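Proline dehydrogenase (Bradyrhizobium japonicum USDA 110, PDB 3HAZ) probably oxidises proline to glutamate in two steps, joining an FAD-dependent proline dehydrogenase and an NAD-dependent 1-pyrroline-5-carboxylate dehydrogenase in one chain. Local coordinates at residues 191-197 and 441-447; 723-728 and 747-751; 845-849 and 887-893; 951-956 and 967-971. All coordinates share one frame; numbering follows the deposited sequence.

Interaction 1: 191-197 and 441-447; sequences RYSFDML and RTYAPVG
S193 sets OG beside its own backbone N (chi1 -60°), and R441, extended as far as CD, bends at chi3 (-50°) to bring NH1 back toward it. NH1 donates to OG at 3.2 Å, nearly straight at 165°, with the hydroxyl oxygen close to the plane of the guanidinium group. The hydroxyl is also held by G235 N, while R441 NH1 reaches R233 O and its NE pairs with E416, so the bond is one link in a wider polar network. On the same side of the sheet, S193 CB sits over one face of the Y443 ring, offset toward the rim, 3.6 Å from CD1.

The two backbones run parallel. S193 N takes T442 O at 2.8 Å, A444 N takes S193 O at 2.7 Å, and the exchange continues until L197 N meets V446 O at 2.9 Å. Strands 193-196 and 440-448 are the first and last of the eight-stranded parallel barrel of the proline dehydrogenase, a TIM-type fold, and their pairing closes the ring. S193, D195 and Y443 lie on the inner face, where Y443 touches FAD and its OH bonds to R341; D195 OD2 bonds to Y455.

F194, M196, A444 and V446 face outward. V446 lays CG2 over one face of the F194 ring, 3.8 Å from CG, a CH-pi contact. M196 folds back through two bends, bringing SD within 4.1 Å of V446 CB. Helix 204-223 covers F194 and M196, with A217 touching both.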
# COMPACT_ATOMS: atom_id res chain seq x y z
N ARG A 191 22.86 28.02 52.48
CA ARG A 191 22.79 26.60 52.15
C ARG A 191 22.81 26.38 50.64
O ARG A 191 22.62 25.25 50.18
CB ARG A 191 21.53 25.96 52.75
CG ARG A 191 21.57 25.77 54.25
CD ARG A 191 20.65 24.63 54.68
NE ARG A 191 21.30 23.33 54.61
CZ ARG A 191 21.92 22.75 55.64
NH1 ARG A 191 21.96 23.35 56.82
NH2 ARG A 191 22.49 21.56 55.49
N TYR A 192 23.04 27.44 49.88
CA TYR A 192 22.97 27.36 48.42
C TYR A 192 24.10 28.12 47.74
O TYR A 192 24.54 29.16 48.21
CB TYR A 192 21.63 27.89 47.92
CG TYR A 192 20.45 27.29 48.65
CD1 TYR A 192 20.10 25.97 48.46
CD2 TYR A 192 19.71 28.05 49.55
CE1 TYR A 192 19.02 25.41 49.13
CE2 TYR A 192 18.63 27.50 50.23
CZ TYR A 192 18.30 26.18 50.01
OH TYR A 192 17.23 25.63 50.69
N SER A 193 24.55 27.59 46.61
CA SER A 193 25.43 28.33 45.73
C SER A 193 24.57 29.10 44.73
O SER A 193 23.38 28.81 44.57
CB SER A 193 26.40 27.38 45.03
OG SER A 193 27.19 26.69 45.98
N PHE A 194 25.16 30.08 44.06
CA PHE A 194 24.40 31.02 43.25
C PHE A 194 24.57 30.73 41.77
O PHE A 194 25.68 30.81 41.23
CB PHE A 194 24.85 32.46 43.52
CG PHE A 194 24.46 33.00 44.88
CD1 PHE A 194 23.91 32.17 45.85
CD2 PHE A 194 24.68 34.34 45.19
CE1 PHE A 194 23.56 32.68 47.11
CE2 PHE A 194 24.34 34.85 46.45
CZ PHE A 194 23.78 34.01 47.41
N ASP A 195 23.47 30.40 41.12
CA ASP A 195 23.41 30.35 39.66
C ASP A 195 22.88 31.71 39.21
O ASP A 195 21.67 31.95 39.22
CB ASP A 195 22.49 29.22 39.21
CG ASP A 195 22.41 29.08 37.70
OD1 ASP A 195 23.32 29.58 37.00
OD2 ASP A 195 21.44 28.47 37.21
N MET A 196 23.78 32.61 38.86
CA MET A 196 23.40 33.98 38.53
C MET A 196 22.62 34.05 37.21
O MET A 196 23.02 33.46 36.20
CB MET A 196 24.63 34.88 38.50
CG MET A 196 25.52 34.76 39.75
SD MET A 196 24.74 35.36 41.27
CE MET A 196 24.23 36.99 40.71
N LEU A 197 21.52 34.79 37.22
CA LEU A 197 20.65 34.89 36.04
C LEU A 197 21.30 35.42 34.75
O LEU A 197 20.96 34.99 33.65
CB LEU A 197 19.44 35.77 36.37
CG LEU A 197 18.17 35.04 36.79
CD1 LEU A 197 18.49 33.85 37.66
CD2 LEU A 197 17.22 36.00 37.50
N ARG A 441 25.94 19.79 45.97
CA ARG A 441 25.80 21.23 46.01
C ARG A 441 24.46 21.62 45.40
O ARG A 441 24.07 21.11 44.35
CB ARG A 441 26.94 21.87 45.21
CG ARG A 441 26.94 23.40 45.20
CD ARG A 441 28.17 23.92 44.46
NE ARG A 441 29.38 23.27 44.95
CZ ARG A 441 30.19 23.80 45.87
NH1 ARG A 441 29.91 24.99 46.39
NH2 ARG A 441 31.27 23.14 46.27
N THR A 442 23.75 22.53 46.06
CA THR A 442 22.48 23.01 45.55
C THR A 442 22.63 24.47 45.12
O THR A 442 23.07 25.31 45.90
CB THR A 442 21.35 22.86 46.60
OG1 THR A 442 21.23 21.47 46.94
CG2 THR A 442 20.02 23.35 46.05
N TYR A 443 22.30 24.75 43.86
CA TYR A 443 22.38 26.11 43.36
C TYR A 443 20.99 26.74 43.33
O TYR A 443 20.01 26.08 42.98
CB TYR A 443 22.93 26.15 41.93
CG TYR A 443 24.41 25.92 41.77
CD1 TYR A 443 25.29 26.99 41.63
CD2 TYR A 443 24.92 24.63 41.69
CE1 TYR A 443 26.65 26.78 41.44
CE2 TYR A 443 26.28 24.41 41.49
CZ TYR A 443 27.14 25.48 41.38
OH TYR A 443 28.48 25.26 41.19
N ALA A 444 20.94 28.02 43.66
CA ALA A 444 19.72 28.80 43.54
C ALA A 444 19.88 29.82 42.43
O ALA A 444 20.92 30.48 42.32
CB ALA A 444 19.40 29.50 44.88
N PRO A 445 18.85 29.96 41.58
CA PRO A 445 18.91 31.03 40.57
C PRO A 445 18.79 32.36 41.29
O PRO A 445 17.88 32.54 42.10
CB PRO A 445 17.66 30.77 39.72
CG PRO A 445 17.28 29.33 40.01
CD PRO A 445 17.65 29.13 41.44
N VAL A 446 19.72 33.27 41.01
CA VAL A 446 19.77 34.55 41.71
C VAL A 446 19.95 35.68 40.72
O VAL A 446 20.91 35.67 39.95
CB VAL A 446 20.97 34.62 42.69
CG1 VAL A 446 21.04 36.00 43.36
CG2 VAL A 446 20.90 33.49 43.73
N GLY A 447 19.05 36.66 40.73
CA GLY A 447 19.24 37.85 39.93
C GLY A 447 18.09 38.85 39.85
O GLY A 447 17.13 38.78 40.62
O HOH W 1 24.57 23.46 48.60

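Interaction 2: 723-728 and 747-751; sequences TAHPDI and LAAKD
The ammonium nitrogen of K750 is gripped by two backbone carbonyls and a water. NZ lies 2.8 Å from T723 O and also 2.8 Å from H725 O, and donates to both; it approaches the first tilted from the carbonyl plane and the second from well above it. The third partner is a water 2.8 Å from NZ, which makes a weak bond on to I728 O. K750 can reach this spot because its chain is extended beyond CG, with chi2 to chi4 all near 180°; CE passes 3.2 Å from A724 O on the way.

Apolar side chains complete the surroundings. I728 crosses the lysine at about a right angle, its CG1 3.5 Å from NZ, and its CD1 meets L747 CD2 at 4.1 Å. L747 CD2 also leans on T723 O. The two segments cover the C-terminal ends of helices 716-724 and 737-749 and the residues that follow, with strand 730-734 between them in sequence, in the NAD-binding part of the aldehyde dehydrogenase unit. R745 of the second subunit binds A748 O, K750 O and the D751 carboxylate, so segment 747-751 is also part of the subunit interface.

A methionine in place of K750 would probably leave T723 O and H725 O without their shared donor and untie the two helix ends. Carbonyl oxygens gathered where a helix finishes carry partial negative charge, which probably favours the protonated lysine.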
# COMPACT_ATOMS: atom_id res chain seq x y z
N THR A 723 15.58 47.32 -22.63
CA THR A 723 14.15 47.19 -22.35
C THR A 723 13.28 47.77 -23.46
O THR A 723 12.11 47.40 -23.60
CB THR A 723 13.76 47.83 -21.00
OG1 THR A 723 14.05 49.23 -21.02
CG2 THR A 723 14.52 47.16 -19.85
N ALA A 724 13.83 48.69 -24.24
CA ALA A 724 13.07 49.33 -25.30
C ALA A 724 13.10 48.52 -26.60
O ALA A 724 12.28 48.73 -27.48
CB ALA A 724 13.57 50.75 -25.53
N HIS A 725 14.05 47.59 -26.70
CA HIS A 725 14.19 46.77 -27.91
C HIS A 725 12.90 46.02 -28.24
O HIS A 725 12.35 45.31 -27.39
CB HIS A 725 15.35 45.79 -27.76
CG HIS A 725 15.84 45.25 -29.07
ND1 HIS A 725 15.11 44.36 -29.83
CD2 HIS A 725 16.99 45.48 -29.75
CE1 HIS A 725 15.79 44.06 -30.92
NE2 HIS A 725 16.93 44.72 -30.90
N PRO A 726 12.42 46.15 -29.49
CA PRO A 726 11.15 45.56 -29.93
C PRO A 726 11.10 44.03 -29.91
O PRO A 726 10.00 43.46 -29.89
CB PRO A 726 11.03 46.06 -31.38
CG PRO A 726 12.44 46.40 -31.78
CD PRO A 726 12.99 47.02 -30.53
N ASP A 727 12.26 43.37 -29.93
CA ASP A 727 12.29 41.91 -30.06
C ASP A 727 12.37 41.14 -28.74
O ASP A 727 12.44 39.91 -28.76
CB ASP A 727 13.46 41.48 -30.95
CG ASP A 727 13.28 41.90 -32.39
OD1 ASP A 727 12.14 42.23 -32.78
OD2 ASP A 727 14.29 41.90 -33.12
N ILE A 728 12.37 41.82 -27.61
CA ILE A 728 12.50 41.10 -26.35
C ILE A 728 11.16 40.54 -25.87
O ILE A 728 10.10 41.10 -26.16
CB ILE A 728 13.15 41.97 -25.27
CG1 ILE A 728 12.28 43.20 -24.98
CG2 ILE A 728 14.55 42.38 -25.70
CD1 ILE A 728 12.35 43.67 -23.55
N LEU A 747 7.92 49.54 -21.85
CA LEU A 747 7.31 48.33 -22.38
C LEU A 747 5.90 48.61 -22.92
O LEU A 747 5.56 48.23 -24.03
CB LEU A 747 7.27 47.22 -21.32
CG LEU A 747 8.62 46.62 -20.93
CD1 LEU A 747 8.48 45.64 -19.77
CD2 LEU A 747 9.25 45.92 -22.13
N ALA A 748 5.08 49.29 -22.11
CA ALA A 748 3.70 49.54 -22.49
C ALA A 748 3.59 50.43 -23.73
O ALA A 748 2.59 50.38 -24.45
CB ALA A 748 2.94 50.17 -21.33
N ALA A 749 4.62 51.24 -23.97
CA ALA A 749 4.64 52.13 -25.12
C ALA A 749 4.69 51.38 -26.45
O ALA A 749 4.11 51.82 -27.44
CB ALA A 749 5.82 53.11 -25.01
N LYS A 750 5.38 50.25 -26.47
CA LYS A 750 5.57 49.50 -27.72
C LYS A 750 4.23 49.08 -28.32
O LYS A 750 3.24 48.92 -27.61
CB LYS A 750 6.43 48.27 -27.46
CG LYS A 750 7.71 48.56 -26.69
CD LYS A 750 8.36 47.27 -26.23
CE LYS A 750 9.82 47.49 -25.86
NZ LYS A 750 10.48 46.20 -25.49
N ASP A 751 4.23 48.87 -29.64
CA ASP A 751 3.04 48.39 -30.34
C ASP A 751 3.00 46.87 -30.40
O ASP A 751 2.00 46.28 -30.79
CB ASP A 751 2.98 48.96 -31.76
CG ASP A 751 2.57 50.41 -31.79
OD1 ASP A 751 1.92 50.86 -30.82
OD2 ASP A 751 2.89 51.10 -32.78
O HOH W 2 8.73 44.06 -25.20

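Interaction 3: 845-849 and 887-893; sequences LDAHI and VFGPILH. With NAD (nicotinamide-adenine-dinucleotide), chain D.
L845 and V887 make the tight part of this contact: CD2 of L845 and CG1 of V887, sliding past each other, come to 3.4 Å, closer than usual for two methyls. V887 uses its other methyl on H848, placing CG2 over the centre of the imidazole, 3.6 Å from CE1, a CH-pi contact. H848 reaches out with CG anti to the backbone N (chi1 179°), which points NE2 at H893. The two NE2 atoms are 2.8 Å apart in a hydrogen bond that either ring could donate. The rings meet rim to rim with their planes at 74°, and H893 is held from its other nitrogen, ND1, by R798 O.

Packing slackens toward P890, whose CD is 4.2 Å from L845 CD1, and H848 is partly open to solvent. F888 points its CB away from the helix; its ring has NAD C5D over one face, toward the rim, and its CE1 is 3.5 Å from NAD O2D.

Helix 839-855 thus covers the start of strand 891-897, which runs between strands 797-803 and 873-876 in the mixed sheet of the aldehyde dehydrogenase unit; I891 and H893 face this helix, while L892 packs on helix 775-787 across the sheet.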
# COMPACT_ATOMS: atom_id res chain seq x y z
N LEU A 845 22.44 59.33 2.04
CA LEU A 845 22.25 58.92 3.42
C LEU A 845 22.56 60.07 4.38
O LEU A 845 21.81 60.35 5.32
CB LEU A 845 23.10 57.69 3.74
CG LEU A 845 22.66 56.43 2.98
CD1 LEU A 845 23.59 55.25 3.24
CD2 LEU A 845 21.23 56.08 3.35
N ASP A 846 23.67 60.75 4.13
CA ASP A 846 24.08 61.85 5.00
C ASP A 846 23.06 62.98 4.98
O ASP A 846 22.84 63.64 5.99
CB ASP A 846 25.46 62.37 4.59
CG ASP A 846 26.59 61.46 5.06
OD1 ASP A 846 26.30 60.51 5.82
OD2 ASP A 846 27.75 61.70 4.69
N ALA A 847 22.42 63.18 3.83
CA ALA A 847 21.40 64.21 3.70
C ALA A 847 20.17 63.87 4.55
O ALA A 847 19.63 64.73 5.23
CB ALA A 847 21.00 64.40 2.24
N HIS A 848 19.74 62.61 4.50
CA HIS A 848 18.62 62.15 5.32
C HIS A 848 18.93 62.24 6.81
O HIS A 848 18.08 62.62 7.62
CB HIS A 848 18.25 60.70 4.97
CG HIS A 848 17.12 60.16 5.79
ND1 HIS A 848 15.80 60.46 5.53
CD2 HIS A 848 17.11 59.33 6.86
CE1 HIS A 848 15.03 59.85 6.41
NE2 HIS A 848 15.80 59.15 7.23
N ILE A 849 20.16 61.89 7.17
CA ILE A 849 20.60 61.98 8.56
C ILE A 849 20.57 63.43 9.04
O ILE A 849 20.06 63.72 10.13
CB ILE A 849 22.01 61.38 8.74
CG1 ILE A 849 21.90 59.85 8.78
CG2 ILE A 849 22.67 61.91 10.01
CD1 ILE A 849 23.20 59.12 8.50
N VAL A 887 15.19 54.65 2.78
CA VAL A 887 16.55 55.17 2.89
C VAL A 887 17.49 53.98 3.02
O VAL A 887 17.47 53.26 4.02
CB VAL A 887 16.69 56.11 4.10
CG1 VAL A 887 18.00 56.90 4.02
CG2 VAL A 887 15.51 57.06 4.15
N PHE A 888 18.31 53.77 1.99
CA PHE A 888 19.02 52.50 1.81
C PHE A 888 20.34 52.45 2.58
O PHE A 888 21.41 52.35 1.98
CB PHE A 888 19.23 52.22 0.31
CG PHE A 888 19.17 50.76 -0.05
CD1 PHE A 888 17.98 50.06 0.05
CD2 PHE A 888 20.31 50.08 -0.47
CE1 PHE A 888 17.91 48.71 -0.27
CE2 PHE A 888 20.26 48.73 -0.79
CZ PHE A 888 19.06 48.04 -0.69
N GLY A 889 20.26 52.50 3.90
CA GLY A 889 21.45 52.49 4.73
C GLY A 889 21.17 52.08 6.16
O GLY A 889 20.05 51.68 6.49
N PRO A 890 22.19 52.19 7.03
CA PRO A 890 22.12 51.75 8.43
C PRO A 890 21.35 52.73 9.29
O PRO A 890 21.89 53.24 10.27
CB PRO A 890 23.59 51.77 8.89
CG PRO A 890 24.40 52.33 7.74
CD PRO A 890 23.45 52.89 6.72
N ILE A 891 20.09 53.01 8.95
CA ILE A 891 19.35 54.06 9.63
C ILE A 891 18.00 53.59 10.14
O ILE A 891 17.06 53.41 9.37
CB ILE A 891 19.18 55.30 8.71
CG1 ILE A 891 20.55 55.77 8.21
CG2 ILE A 891 18.45 56.42 9.46
CD1 ILE A 891 20.49 56.80 7.11
N LEU A 892 17.92 53.38 11.45
CA LEU A 892 16.70 52.91 12.08
C LEU A 892 15.82 54.07 12.53
O LEU A 892 16.30 55.03 13.13
CB LEU A 892 17.02 52.02 13.28
CG LEU A 892 15.83 51.49 14.07
CD1 LEU A 892 15.07 50.47 13.23
CD2 LEU A 892 16.30 50.88 15.38
N HIS A 893 14.52 53.98 12.23
CA HIS A 893 13.55 54.94 12.74
C HIS A 893 12.65 54.21 13.72
O HIS A 893 12.26 53.06 13.48
CB HIS A 893 12.74 55.55 11.60
CG HIS A 893 13.57 56.10 10.49
ND1 HIS A 893 14.11 55.31 9.50
CD2 HIS A 893 13.98 57.37 10.22
CE1 HIS A 893 14.80 56.06 8.66
NE2 HIS A 893 14.74 57.31 9.08
PA NAD D . 18.27 51.02 -9.30
O1A NAD D . 16.70 51.33 -9.67
O2A NAD D . 18.96 52.28 -8.99
O5B NAD D . 18.96 50.29 -10.63
C5B NAD D . 19.17 48.89 -10.61
C4B NAD D . 19.42 48.34 -12.03
O4B NAD D . 18.56 48.92 -13.08
C3B NAD D . 20.87 48.60 -12.60
O3B NAD D . 21.60 47.55 -13.17
C2B NAD D . 20.65 49.90 -13.38
O2B NAD D . 21.71 50.46 -14.13
C1B NAD D . 19.37 49.59 -14.04
N9A NAD D . 18.70 50.81 -14.50
C8A NAD D . 18.82 52.07 -14.00
N7A NAD D . 17.98 52.93 -14.76
C5A NAD D . 17.33 52.14 -15.75
C6A NAD D . 16.42 52.47 -16.74
N6A NAD D . 15.97 53.84 -16.89
N1A NAD D . 15.95 51.50 -17.57
C2A NAD D . 16.38 50.20 -17.43
N3A NAD D . 17.28 49.87 -16.45
C4A NAD D . 17.76 50.85 -15.61
O3 NAD D . 18.37 49.94 -8.02
PN NAD D . 19.81 49.77 -7.19
O1N NAD D . 20.37 51.27 -6.75
O2N NAD D . 20.79 49.10 -8.05
O5D NAD D . 19.58 48.85 -5.82
C5D NAD D . 18.85 49.39 -4.73
C4D NAD D . 17.33 49.14 -4.84
O4D NAD D . 16.91 47.80 -5.35
C3D NAD D . 16.38 49.39 -3.59
O3D NAD D . 15.32 50.31 -3.71
C2D NAD D . 16.06 47.93 -3.20
O2D NAD D . 15.18 47.63 -2.13
C1D NAD D . 15.88 47.30 -4.52
N1N NAD D . 16.04 45.85 -4.37
C2N NAD D . 14.90 45.05 -4.16
C3N NAD D . 15.06 43.61 -3.99
C7N NAD D . 13.81 42.73 -3.77
O7N NAD D . 13.91 41.56 -3.84
N7N NAD D . 12.51 43.35 -3.61
C4N NAD D . 16.41 43.00 -4.04
C5N NAD D . 17.53 43.79 -4.25
C6N NAD D . 17.38 45.25 -4.43

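Interaction 4: 951-956 and 967-971; sequences VGVQPF and KAGGP. With NAD (nicotinamide-adenine-dinucleotide), chain D.
F956, whose backbone is paired with A968, points its CB away from segment 967-971 and presents a ring edge to NAD. CE2 is 3.3 Å from the carboxamide oxygen O7N of NAD, with C7N close to the ring plane; CG stands anti to the backbone N (chi1 -178°), which sends the ring out to that edge. C794, probably catalytic, A949 and N939 also touch this side chain. The pyrrolidine of P955 lies against glycine backbone instead, its CB 3.7 Å from G970 CA.

Two backbone bonds fasten the loops: F956 N to A968 O at 3.0 Å, nearly straight, and G952 N to G969 O, also 3.0 Å. Residues 967-970 form a type II turn with G969 at positive phi. A side chain on G970 would collide with P955 CB, so the lack of one lets the loops close up.

K967 stretches alongside P955 and bends at its last torsion (chi4 -70°), so that NZ donates to P955 O at 2.8 Å. NZ also binds G938 O and G957 O. With K967 cut back to an alanine, P955 O, G938 O and G957 O would probably lose the donor they share, and the tie between P955 and the turn at 967-970 would weaken.

Both segments belong to the long connection between strands 939-942 and 978-986. Helix 604-629 packs on V951 and P971, N939 supports P955 O, and strand 978-986 of the second subunit reaches in from across the interface, its E980 and T982 bonding to K967 N and P955 O.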
# COMPACT_ATOMS: atom_id res chain seq x y z
N VAL A 951 16.47 30.43 -0.08
CA VAL A 951 15.85 29.89 -1.30
C VAL A 951 15.10 28.59 -1.03
O VAL A 951 15.65 27.65 -0.43
CB VAL A 951 16.89 29.66 -2.43
CG1 VAL A 951 16.24 28.94 -3.62
CG2 VAL A 951 17.53 30.99 -2.85
N GLY A 952 13.84 28.54 -1.45
CA GLY A 952 13.02 27.35 -1.28
C GLY A 952 12.44 27.23 0.12
O GLY A 952 11.64 26.34 0.38
N VAL A 953 12.84 28.13 1.01
CA VAL A 953 12.37 28.10 2.40
C VAL A 953 11.52 29.34 2.68
O VAL A 953 10.37 29.22 3.11
CB VAL A 953 13.54 28.03 3.38
CG1 VAL A 953 13.04 28.05 4.84
CG2 VAL A 953 14.37 26.78 3.10
N GLN A 954 12.08 30.52 2.45
CA GLN A 954 11.31 31.75 2.45
C GLN A 954 11.24 32.34 1.04
O GLN A 954 12.07 33.18 0.68
CB GLN A 954 11.89 32.80 3.42
CG GLN A 954 11.81 32.39 4.89
CD GLN A 954 13.12 31.85 5.41
OE1 GLN A 954 14.19 32.18 4.90
NE2 GLN A 954 13.04 31.02 6.46
N PRO A 955 10.27 31.87 0.23
CA PRO A 955 10.07 32.54 -1.07
C PRO A 955 9.96 34.02 -0.79
O PRO A 955 9.18 34.43 0.07
CB PRO A 955 8.74 31.97 -1.55
CG PRO A 955 8.70 30.58 -0.93
CD PRO A 955 9.35 30.74 0.43
N PHE A 956 10.76 34.82 -1.49
CA PHE A 956 10.94 36.20 -1.11
C PHE A 956 10.41 37.17 -2.17
O PHE A 956 10.63 36.97 -3.36
CB PHE A 956 12.42 36.47 -0.83
CG PHE A 956 12.69 37.88 -0.40
CD1 PHE A 956 12.57 38.24 0.94
CD2 PHE A 956 13.05 38.85 -1.32
CE1 PHE A 956 12.81 39.54 1.35
CE2 PHE A 956 13.29 40.16 -0.91
CZ PHE A 956 13.17 40.50 0.42
N LYS A 967 7.19 35.41 -6.44
CA LYS A 967 8.28 35.44 -5.48
C LYS A 967 9.48 34.65 -5.97
O LYS A 967 9.36 33.48 -6.31
CB LYS A 967 7.82 34.85 -4.14
CG LYS A 967 6.97 35.78 -3.26
CD LYS A 967 6.36 34.96 -2.12
CE LYS A 967 5.92 35.80 -0.92
NZ LYS A 967 7.09 36.33 -0.18
N ALA A 968 10.65 35.30 -6.01
CA ALA A 968 11.90 34.60 -6.27
C ALA A 968 12.13 33.50 -5.23
O ALA A 968 11.78 33.66 -4.06
CB ALA A 968 13.06 35.60 -6.24
N GLY A 969 12.70 32.39 -5.67
CA GLY A 969 13.02 31.28 -4.78
C GLY A 969 11.79 30.59 -4.22
O GLY A 969 11.84 29.99 -3.14
N GLY A 970 10.68 30.68 -4.95
CA GLY A 970 9.45 30.01 -4.57
C GLY A 970 8.86 29.24 -5.75
O GLY A 970 9.36 29.34 -6.88
N PRO A 971 7.79 28.48 -5.51
CA PRO A 971 7.25 27.55 -6.51
C PRO A 971 6.45 28.21 -7.63
O PRO A 971 6.05 27.50 -8.55
CB PRO A 971 6.35 26.63 -5.68
CG PRO A 971 5.93 27.46 -4.51
CD PRO A 971 7.07 28.42 -4.23
PA NAD D . 18.27 51.02 -9.30
O1A NAD D . 16.70 51.33 -9.67
O2A NAD D . 18.96 52.28 -8.99
O5B NAD D . 18.96 50.29 -10.63
C5B NAD D . 19.17 48.89 -10.61
C4B NAD D . 19.42 48.34 -12.03
O4B NAD D . 18.56 48.92 -13.08
C3B NAD D . 20.87 48.60 -12.60
O3B NAD D . 21.60 47.55 -13.17
C2B NAD D . 20.65 49.90 -13.38
O2B NAD D . 21.71 50.46 -14.13
C1B NAD D . 19.37 49.59 -14.04
N9A NAD D . 18.70 50.81 -14.50
C8A NAD D . 18.82 52.07 -14.00
N7A NAD D . 17.98 52.93 -14.76
C5A NAD D . 17.33 52.14 -15.75
C6A NAD D . 16.42 52.47 -16.74
N6A NAD D . 15.97 53.84 -16.89
N1A NAD D . 15.95 51.50 -17.57
C2A NAD D . 16.38 50.20 -17.43
N3A NAD D . 17.28 49.87 -16.45
C4A NAD D . 17.76 50.85 -15.61
O3 NAD D . 18.37 49.94 -8.02
PN NAD D . 19.81 49.77 -7.19
O1N NAD D . 20.37 51.27 -6.75
O2N NAD D . 20.79 49.10 -8.05
O5D NAD D . 19.58 48.85 -5.82
C5D NAD D . 18.85 49.39 -4.73
C4D NAD D . 17.33 49.14 -4.84
O4D NAD D . 16.91 47.80 -5.35
C3D NAD D . 16.38 49.39 -3.59
O3D NAD D . 15.32 50.31 -3.71
C2D NAD D . 16.06 47.93 -3.20
O2D NAD D . 15.18 47.63 -2.13
C1D NAD D . 15.88 47.30 -4.52
N1N NAD D . 16.04 45.85 -4.37
C2N NAD D . 14.90 45.05 -4.16
C3N NAD D . 15.06 43.61 -3.99
C7N NAD D . 13.81 42.73 -3.77
O7N NAD D . 13.91 41.56 -3.84
N7N NAD D . 12.51 43.35 -3.61
C4N NAD D . 16.41 43.00 -4.04
C5N NAD D . 17.53 43.79 -4.25
C6N NAD D . 17.38 45.25 -4.43
O HOH W 3 14.01 33.03 -1.45

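From the N terminus, the contacts follow in series; none nests within or crosses another. Interaction 1 closes by far the longest loop, 243 residues, joining the first and last barrel strands of the proline dehydrogenase. The other three lie in the aldehyde dehydrogenase unit. Interaction 2 spans 18 residues, tying the ends of two helices either side of strand 730-734 in sequence. Interaction 3 closes 37 residues, setting helix 839-855 on the sheet that holds strand 891-897, and interaction 4 closes 10 within one loop. Interactions 3 and 4 approach to about 10 Å between nearest atoms and both touch NAD; interactions 2 and 4 both meet the second subunit. Interaction 1 stays about 25 Å or more, between nearest atoms, from all of them.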